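Local coordinates for protein GCN5-related N-acetyltransferase (Brucella abortus, PDB 7N1L) that probably transfers an acyl group, most likely acetyl from acetyl-CoA, to an amino group, as other members of the GNAT family do, at residues A[80-92]-A[104-118]. Residues are numbered along the deposited sequence; the frame is centred on the assembly and turned at random.
Sequences RVDGNLVGFVIFY and GQVDHIYVHHDHRGK
V86 crosses H115 at about a right angle, its CG1 methyl over one face of the imidazole, 3.7 Å from the ring centroid, in a CH-pi contact. V86 O accepts the backbone N-H of H112 at 2.8 Å. K118 NZ donates to H115 ND1, which helps fix the ring's rotation, while V81 CG1 brushes both partners. A classic bulge, with V86 and G87 both opposite A79, interrupts the neighbouring strand pair here. Further along, the F88 ring brings CE2 to within 3.6 Å of Y110 CB; F41 meets this ring edge-to-face. These residues belong to the antiparallel hairpin 84-96/101-111 at the centre of the GNAT fold; the turn after it, through R116, G117 and K118, leads into helix 120-129, where GNAT enzymes usually bind the pyrophosphate of acetyl-CoA. On the face carrying V89, V106 and I109, V89 CG2 presses on V106 CG1 at a tight 3.5 Å, and helix 120-129 covers V106 and I109. Y92, on the other face, meets D107 OD2 at its ring edge, in plane, 3.4 Å from CE2. Q105 NE2 grips both carboxylate oxygens of D107 and also bonds Q105 OE1 of the second subunit, while N143 holds D107 OD1.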
loop_
_atom_site.group_PDB
_atom_site.type_symbol
_atom_site.label_atom_id
_atom_site.label_comp_id
_atom_site.label_asym_id
_atom_site.label_seq_id
_atom_site.Cartn_x
_atom_site.Cartn_y
_atom_site.Cartn_z
ATOM N N ARG A 80 17.810 -10.095 -14.101
ATOM C CA ARG A 80 19.223 -10.446 -14.255
ATOM C C ARG A 80 19.642 -10.316 -15.712
ATOM O O ARG A 80 18.874 -10.653 -16.614
ATOM C CB ARG A 80 19.514 -11.872 -13.763
ATOM C CG ARG A 80 19.258 -12.072 -12.274
ATOM C CD ARG A 80 19.522 -13.523 -11.823
ATOM N NE ARG A 80 19.509 -13.628 -10.368
ATOM C CZ ARG A 80 20.530 -13.290 -9.594
ATOM N NH1 ARG A 80 21.665 -12.851 -10.104
ATOM N NH2 ARG A 80 20.402 -13.374 -8.276
ATOM N N VAL A 81 20.845 -9.783 -15.939
ATOM C CA VAL A 81 21.464 -9.739 -17.264
ATOM C C VAL A 81 22.858 -10.363 -17.180
ATOM O O VAL A 81 23.700 -9.909 -16.395
ATOM C CB VAL A 81 21.526 -8.295 -17.802
ATOM C CG1 VAL A 81 22.445 -8.174 -19.015
ATOM C CG2 VAL A 81 20.096 -7.786 -18.140
ATOM N N ASP A 82 23.102 -11.405 -17.986
ATOM C CA ASP A 82 24.391 -12.136 -17.994
ATOM C C ASP A 82 24.798 -12.579 -16.600
ATOM O O ASP A 82 25.955 -12.429 -16.203
ATOM C CB ASP A 82 25.522 -11.318 -18.611
ATOM C CG ASP A 82 25.309 -11.062 -20.062
ATOM O OD1 ASP A 82 24.962 -12.038 -20.764
ATOM O OD2 ASP A 82 25.470 -9.894 -20.491
ATOM N N GLY A 83 23.832 -13.088 -15.841
ATOM C CA GLY A 83 24.056 -13.558 -14.491
ATOM C C GLY A 83 24.028 -12.500 -13.405
ATOM O O GLY A 83 23.897 -12.854 -12.224
ATOM N N ASN A 84 24.111 -11.214 -13.754
ATOM C CA ASN A 84 24.159 -10.141 -12.764
ATOM C C ASN A 84 22.778 -9.510 -12.539
ATOM O O ASN A 84 22.056 -9.219 -13.497
ATOM C CB ASN A 84 25.176 -9.090 -13.202
ATOM C CG ASN A 84 26.608 -9.660 -13.305
ATOM O OD1 ASN A 84 27.102 -10.319 -12.384
ATOM N ND2 ASN A 84 27.256 -9.420 -14.436
ATOM N N LEU A 85 22.420 -9.306 -11.273
ATOM C CA LEU A 85 21.162 -8.662 -10.907
ATOM C C LEU A 85 21.260 -7.166 -11.169
ATOM O O LEU A 85 22.079 -6.482 -10.547
ATOM C CB LEU A 85 20.842 -8.926 -9.436
ATOM C CG LEU A 85 19.483 -8.385 -8.953
ATOM C CD1 LEU A 85 18.363 -9.285 -9.448
ATOM C CD2 LEU A 85 19.432 -8.215 -7.436
ATOM N N VAL A 86 20.423 -6.657 -12.079
ATOM C CA VAL A 86 20.533 -5.272 -12.560
ATOM C C VAL A 86 19.238 -4.465 -12.467
ATOM O O VAL A 86 19.181 -3.354 -13.005
ATOM C CB VAL A 86 21.066 -5.220 -14.003
ATOM C CG1 VAL A 86 22.444 -5.853 -14.088
ATOM C CG2 VAL A 86 20.089 -5.864 -14.968
ATOM N N GLY A 87 18.182 -5.029 -11.859
ATOM C CA GLY A 87 16.924 -4.319 -11.639
ATOM C C GLY A 87 16.057 -5.003 -10.593
ATOM O O GLY A 87 16.310 -6.148 -10.214
ATOM N N PHE A 88 15.069 -4.268 -10.063
ATOM C CA PHE A 88 14.093 -4.891 -9.169
ATOM C C PHE A 88 12.801 -4.088 -9.154
ATOM O O PHE A 88 12.771 -2.913 -9.534
ATOM C CB PHE A 88 14.615 -5.061 -7.734
ATOM C CG PHE A 88 14.777 -3.776 -6.963
ATOM C CD1 PHE A 88 13.704 -3.214 -6.265
ATOM C CD2 PHE A 88 16.011 -3.154 -6.878
ATOM C CE1 PHE A 88 13.866 -2.057 -5.524
ATOM C CE2 PHE A 88 16.178 -2.001 -6.139
ATOM C CZ PHE A 88 15.098 -1.453 -5.454
ATOM N N VAL A 89 11.723 -4.749 -8.726
ATOM C CA VAL A 89 10.482 -4.062 -8.384
ATOM C C VAL A 89 9.935 -4.717 -7.124
ATOM O O VAL A 89 9.887 -5.951 -7.032
ATOM C CB VAL A 89 9.440 -4.066 -9.529
ATOM C CG1 VAL A 89 9.048 -5.463 -9.939
ATOM C CG2 VAL A 89 8.208 -3.280 -9.116
ATOM N N ILE A 90 9.561 -3.888 -6.146
ATOM C CA ILE A 90 8.975 -4.315 -4.876
ATOM C C ILE A 90 7.470 -4.106 -4.945
ATOM O O ILE A 90 7.008 -3.011 -5.294
ATOM C CB ILE A 90 9.576 -3.526 -3.699
ATOM C CG1 ILE A 90 11.088 -3.765 -3.602
ATOM C CG2 ILE A 90 8.891 -3.908 -2.377
ATOM C CD1 ILE A 90 11.803 -2.790 -2.647
ATOM N N PHE A 91 6.697 -5.142 -4.606
ATOM C CA PHE A 91 5.246 -5.061 -4.718
ATOM C C PHE A 91 4.563 -5.758 -3.561
ATOM O O PHE A 91 5.113 -6.679 -2.952
ATOM C CB PHE A 91 4.746 -5.673 -6.024
ATOM C CG PHE A 91 4.955 -7.152 -6.142
ATOM C CD1 PHE A 91 6.187 -7.663 -6.549
ATOM C CD2 PHE A 91 3.909 -8.038 -5.935
ATOM C CE1 PHE A 91 6.374 -9.041 -6.703
ATOM C CE2 PHE A 91 4.090 -9.410 -6.080
ATOM C CZ PHE A 91 5.322 -9.905 -6.466
ATOM N N TYR A 92 3.312 -5.350 -3.318
ATOM C CA TYR A 92 2.490 -5.920 -2.268
ATOM C C TYR A 92 1.260 -6.552 -2.893
ATOM O O TYR A 92 0.649 -5.978 -3.794
ATOM C CB TYR A 92 2.092 -4.858 -1.236
ATOM C CG TYR A 92 3.280 -4.023 -0.850
ATOM C CD1 TYR A 92 4.362 -4.595 -0.216
ATOM C CD2 TYR A 92 3.292 -2.668 -1.051
ATOM C CE1 TYR A 92 5.468 -3.865 0.121
ATOM C CE2 TYR A 92 4.389 -1.920 -0.695
ATOM C CZ TYR A 92 5.484 -2.533 -0.113
ATOM O OH TYR A 92 6.599 -1.801 0.272
ATOM N N GLY A 104 -2.467 -5.530 -6.635
ATOM C CA GLY A 104 -1.031 -5.354 -6.444
ATOM C C GLY A 104 -0.658 -3.888 -6.282
ATOM O O GLY A 104 -1.263 -3.005 -6.883
ATOM N N GLN A 105 0.380 -3.620 -5.496
ATOM C CA GLN A 105 0.792 -2.241 -5.260
ATOM C C GLN A 105 2.305 -2.166 -5.350
ATOM O O GLN A 105 3.001 -2.932 -4.675
ATOM C CB GLN A 105 0.308 -1.729 -3.903
ATOM C CG GLN A 105 0.763 -0.288 -3.565
ATOM C CD GLN A 105 0.248 0.181 -2.198
ATOM O OE1 GLN A 105 -0.883 -0.103 -1.847
ATOM N NE2 GLN A 105 1.081 0.880 -1.432
ATOM N N VAL A 106 2.797 -1.287 -6.231
ATOM C CA VAL A 106 4.222 -1.052 -6.451
ATOM C C VAL A 106 4.565 0.343 -5.948
ATOM O O VAL A 106 4.028 1.339 -6.450
ATOM C CB VAL A 106 4.598 -1.165 -7.937
ATOM C CG1 VAL A 106 6.053 -0.750 -8.137
ATOM C CG2 VAL A 106 4.341 -2.555 -8.468
ATOM N N ASP A 107 5.505 0.426 -5.026
ATOM C CA ASP A 107 6.016 1.702 -4.552
ATOM C C ASP A 107 7.448 1.953 -4.983
ATOM O O ASP A 107 7.952 3.060 -4.787
ATOM C CB ASP A 107 5.933 1.776 -3.013
ATOM C CG ASP A 107 4.482 1.777 -2.483
ATOM O OD1 ASP A 107 3.546 2.061 -3.236
ATOM O OD2 ASP A 107 4.278 1.444 -1.309
ATOM N N HIS A 108 8.147 0.934 -5.475
ATOM C CA HIS A 108 9.576 1.058 -5.708
ATOM C C HIS A 108 9.987 0.229 -6.909
ATOM O O HIS A 108 9.771 -0.987 -6.942
ATOM C CB HIS A 108 10.366 0.601 -4.475
ATOM C CG HIS A 108 9.907 1.220 -3.193
ATOM N ND1 HIS A 108 10.197 2.525 -2.852
ATOM C CD2 HIS A 108 9.162 0.719 -2.178
ATOM C CE1 HIS A 108 9.669 2.792 -1.669
ATOM N NE2 HIS A 108 9.029 1.719 -1.245
ATOM N N ILE A 109 10.649 0.888 -7.854
ATOM C CA ILE A 109 11.226 0.236 -9.015
ATOM C C ILE A 109 12.585 0.870 -9.230
ATOM O O ILE A 109 12.793 2.039 -8.893
ATOM C CB ILE A 109 10.325 0.367 -10.257
ATOM C CG1 ILE A 109 10.795 -0.583 -11.360
ATOM C CG2 ILE A 109 10.189 1.850 -10.706
ATOM C CD1 ILE A 109 9.711 -0.913 -12.359
ATOM N N TYR A 110 13.542 0.063 -9.706
ATOM C CA TYR A 110 14.897 0.559 -9.897
ATOM C C TYR A 110 15.642 -0.319 -10.893
ATOM O O TYR A 110 15.626 -1.550 -10.780
ATOM C CB TYR A 110 15.662 0.597 -8.576
ATOM C CG TYR A 110 17.046 1.169 -8.714
ATOM C CD1 TYR A 110 17.220 2.513 -8.902
ATOM C CD2 TYR A 110 18.180 0.365 -8.654
ATOM C CE1 TYR A 110 18.470 3.061 -9.043
ATOM C CE2 TYR A 110 19.446 0.905 -8.768
ATOM C CZ TYR A 110 19.576 2.262 -8.963
ATOM O OH TYR A 110 20.803 2.860 -9.110
ATOM N N VAL A 111 16.346 0.328 -11.820
ATOM C CA VAL A 111 17.231 -0.335 -12.773
ATOM C C VAL A 111 18.621 0.263 -12.613
ATOM O O VAL A 111 18.778 1.492 -12.609
ATOM C CB VAL A 111 16.742 -0.177 -14.225
ATOM C CG1 VAL A 111 17.781 -0.756 -15.217
ATOM C CG2 VAL A 111 15.375 -0.834 -14.413
ATOM N N HIS A 112 19.623 -0.609 -12.505
ATOM C CA HIS A 112 21.015 -0.184 -12.422
ATOM C C HIS A 112 21.319 0.780 -13.555
ATOM O O HIS A 112 20.855 0.593 -14.676
ATOM C CB HIS A 112 21.901 -1.419 -12.511
ATOM C CG HIS A 112 23.361 -1.151 -12.386
ATOM N ND1 HIS A 112 24.095 -0.538 -13.377
ATOM C CD2 HIS A 112 24.241 -1.484 -11.415
ATOM C CE1 HIS A 112 25.360 -0.465 -13.004
ATOM N NE2 HIS A 112 25.479 -1.046 -11.825
ATOM N N HIS A 113 22.091 1.823 -13.254
ATOM C CA HIS A 113 22.300 2.911 -14.205
ATOM C C HIS A 113 23.077 2.489 -15.451
ATOM O O HIS A 113 23.026 3.201 -16.463
ATOM C CB HIS A 113 22.997 4.092 -13.520
ATOM C CG HIS A 113 24.287 3.735 -12.853
ATOM N ND1 HIS A 113 24.351 2.918 -11.743
ATOM C CD2 HIS A 113 25.566 4.087 -13.137
ATOM C CE1 HIS A 113 25.613 2.776 -11.373
ATOM N NE2 HIS A 113 26.370 3.477 -12.201
ATOM N N ASP A 114 23.814 1.380 -15.410
ATOM C CA ASP A 114 24.499 0.893 -16.615
ATOM C C ASP A 114 23.596 0.055 -17.500
ATOM O O ASP A 114 24.060 -0.481 -18.506
ATOM C CB ASP A 114 25.728 0.059 -16.249
ATOM C CG ASP A 114 26.843 0.896 -15.699
ATOM O OD1 ASP A 114 26.991 2.051 -16.152
ATOM O OD2 ASP A 114 27.550 0.411 -14.791
ATOM N N HIS A 115 22.334 -0.094 -17.137
ATOM C CA HIS A 115 21.426 -0.952 -17.879
ATOM C C HIS A 115 20.149 -0.217 -18.248
ATOM O O HIS A 115 19.126 -0.851 -18.516
ATOM C CB HIS A 115 21.173 -2.256 -17.100
ATOM C CG HIS A 115 22.415 -3.110 -16.991
ATOM N ND1 HIS A 115 22.768 -4.027 -17.960
ATOM C CD2 HIS A 115 23.408 -3.140 -16.070
ATOM C CE1 HIS A 115 23.912 -4.606 -17.626
ATOM N NE2 HIS A 115 24.326 -4.077 -16.490
ATOM N N ARG A 116 20.225 1.113 -18.309
ATOM C CA ARG A 116 19.144 1.953 -18.788
ATOM C C ARG A 116 19.025 1.849 -20.304
ATOM O O ARG A 116 19.937 1.368 -21.012
ATOM C CB ARG A 116 19.394 3.413 -18.406
ATOM C CG ARG A 116 19.652 3.634 -16.930
ATOM C CD ARG A 116 18.441 3.332 -16.132
ATOM N NE ARG A 116 18.735 3.264 -14.704
ATOM C CZ ARG A 116 18.656 4.277 -13.847
ATOM N NH1 ARG A 116 18.299 5.499 -14.236
ATOM N NH2 ARG A 116 18.952 4.062 -12.569
ATOM N N GLY A 117 17.886 2.323 -20.811
ATOM C CA GLY A 117 17.688 2.342 -22.250
ATOM C C GLY A 117 17.526 0.959 -22.836
ATOM O O GLY A 117 17.700 0.783 -24.045
ATOM N N LYS A 118 17.217 -0.044 -21.995
ATOM C CA LYS A 118 17.015 -1.402 -22.465
ATOM C C LYS A 118 15.603 -1.923 -22.226
ATOM O O LYS A 118 15.340 -3.096 -22.519
ATOM C CB LYS A 118 18.013 -2.358 -21.797
ATOM C CG LYS A 118 19.491 -2.108 -22.141
ATOM C CD LYS A 118 20.260 -3.373 -21.777
ATOM C CE LYS A 118 21.680 -3.110 -21.332
ATOM N NZ LYS A 118 22.272 -4.372 -20.777
HETATM O O HOH W 1 6.142 -1.685 -3.355
HETATM O O HOH W 2 6.311 0.622 0.293
#